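Side-chain contact in hypothetical protein AGR_L_1239 (Agrobacterium tumefaciens str. C58, PDB 1VQS), which is of unknown function but belongs to the NIPSNAP family and adopts a ferredoxin-like fold: residues Gly38-Ile41 with Gln42-His45. Residues are numbered along the deposited sequence; the frame is centred on the assembly and turned at random.
Sequences GIEI and QKSH
Glu40 and Lys43 form a salt bridge one helical turn apart, near the end of helix 27-46, which packs on the antiparallel sheet of this ferredoxin-like fold. Lys43 NZ lies 2.8 Å from Glu40 OE2, on the syn side of that oxygen and 17° out of the carboxylate plane. Bends at chi2 of Glu40 and at chi3 of Lys43 bring the two charged ends together.

Backbone i+4 bonds run through this turn. Gln42 N donates to Gly38 O at 3.0 Å and Lys43 N to Ile39 O at 2.9 Å, the latter nearly straight about the hydrogen; the bond from Ser44 N to Glu40 O is more bent. Toward the end of the helix the bond from His45 N to Ile41 O is weak at 3.5 Å, and His45 N also donates to Gln42 O at 3.2 Å.

Van der Waals contacts involve Ile39: its CG1 lies 3.8 Å from Lys43 CD, and its CD1 lies 3.4 Å from OE1 of the extended Gln42 chain. Phe112 of the second subunit packs on Ile39, and Gln42 also touches His65 and Trp67 of strand 62-69. The His45 side chain touches Arg81 and Leu82 of helix 72-84, and its NE2 is hydrogen-bonded to Asp85 OD2.

The hydroxyl of Ser44 turns back onto the helix, its chi1 of 76° placing OG between the backbone N and carbonyl carbon. It donates to Ile41 O, also the acceptor of the weak His45 bond, at 2.6 Å and a C=O...OG angle of 125°.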
loop_
_atom_site.group_PDB
_atom_site.type_symbol
_atom_site.label_atom_id
_atom_site.label_comp_id
_atom_site.label_asym_id
_atom_site.label_seq_id
_atom_site.Cartn_x
_atom_site.Cartn_y
_atom_site.Cartn_z
ATOM N N GLY B 38 -6.241 9.220 -30.206
ATOM C CA GLY B 38 -7.248 8.908 -29.193
ATOM C C GLY B 38 -8.037 10.034 -28.542
ATOM O O GLY B 38 -9.226 9.896 -28.267
ATOM N N ILE B 39 -7.388 11.152 -28.238
ATOM C CA ILE B 39 -8.032 12.123 -27.352
ATOM C C ILE B 39 -9.247 12.803 -27.980
ATOM O O ILE B 39 -10.227 13.064 -27.298
ATOM C CB ILE B 39 -6.996 13.149 -26.811
ATOM C CG1 ILE B 39 -7.571 13.911 -25.615
ATOM C CG2 ILE B 39 -6.555 14.085 -27.886
ATOM C CD1 ILE B 39 -7.849 13.068 -24.416
ATOM N N GLU B 40 -9.232 13.079 -29.274
ATOM C CA GLU B 40 -10.429 13.683 -29.878
ATOM C C GLU B 40 -11.653 12.763 -29.849
ATOM O O GLU B 40 -12.782 13.204 -29.546
ATOM C CB GLU B 40 -10.136 14.212 -31.290
ATOM C CG GLU B 40 -9.281 15.474 -31.252
ATOM C CD GLU B 40 -9.913 16.616 -30.411
ATOM O OE1 GLU B 40 -11.074 17.037 -30.706
ATOM O OE2 GLU B 40 -9.253 17.079 -29.455
ATOM N N ILE B 41 -11.434 11.484 -30.135
ATOM C CA ILE B 41 -12.514 10.516 -29.993
ATOM C C ILE B 41 -12.996 10.438 -28.546
ATOM O O ILE B 41 -14.193 10.472 -28.281
ATOM C CB ILE B 41 -12.077 9.128 -30.524
ATOM C CG1 ILE B 41 -11.875 9.166 -32.053
ATOM C CG2 ILE B 41 -13.079 8.057 -30.132
ATOM C CD1 ILE B 41 -10.995 8.041 -32.606
ATOM N N GLN B 42 -12.063 10.378 -27.594
ATOM C CA GLN B 42 -12.430 10.243 -26.187
ATOM C C GLN B 42 -13.251 11.465 -25.741
ATOM O O GLN B 42 -14.312 11.322 -25.153
ATOM C CB GLN B 42 -11.186 10.106 -25.320
ATOM C CG GLN B 42 -11.492 9.695 -23.920
ATOM C CD GLN B 42 -10.239 9.452 -23.128
ATOM O OE1 GLN B 42 -9.216 10.085 -23.394
ATOM N NE2 GLN B 42 -10.325 8.576 -22.102
ATOM N N LYS B 43 -12.786 12.667 -26.065
ATOM C CA LYS B 43 -13.505 13.906 -25.731
ATOM C C LYS B 43 -14.888 13.941 -26.363
ATOM O O LYS B 43 -15.862 14.460 -25.775
ATOM C CB LYS B 43 -12.729 15.155 -26.155
ATOM C CG LYS B 43 -11.479 15.399 -25.337
ATOM C CD LYS B 43 -10.471 16.308 -26.036
ATOM C CE LYS B 43 -10.920 17.703 -26.222
ATOM N NZ LYS B 43 -9.888 18.371 -27.092
ATOM N N SER B 44 -15.000 13.408 -27.581
ATOM C CA SER B 44 -16.274 13.468 -28.282
ATOM C C SER B 44 -17.376 12.685 -27.622
ATOM O O SER B 44 -18.547 12.907 -27.931
ATOM C CB SER B 44 -16.149 13.008 -29.719
ATOM O OG SER B 44 -16.040 11.606 -29.799
ATOM N N HIS B 45 -17.017 11.762 -26.731
ATOM C CA HIS B 45 -18.025 11.047 -25.920
ATOM C C HIS B 45 -18.106 11.584 -24.510
ATOM O O HIS B 45 -19.189 11.816 -23.999
ATOM C CB HIS B 45 -17.734 9.543 -25.891
ATOM C CG HIS B 45 -17.853 8.891 -27.233
ATOM N ND1 HIS B 45 -19.062 8.673 -27.856
ATOM C CD2 HIS B 45 -16.896 8.423 -28.078
ATOM C CE1 HIS B 45 -18.843 8.109 -29.034
ATOM N NE2 HIS B 45 -17.538 7.935 -29.188
#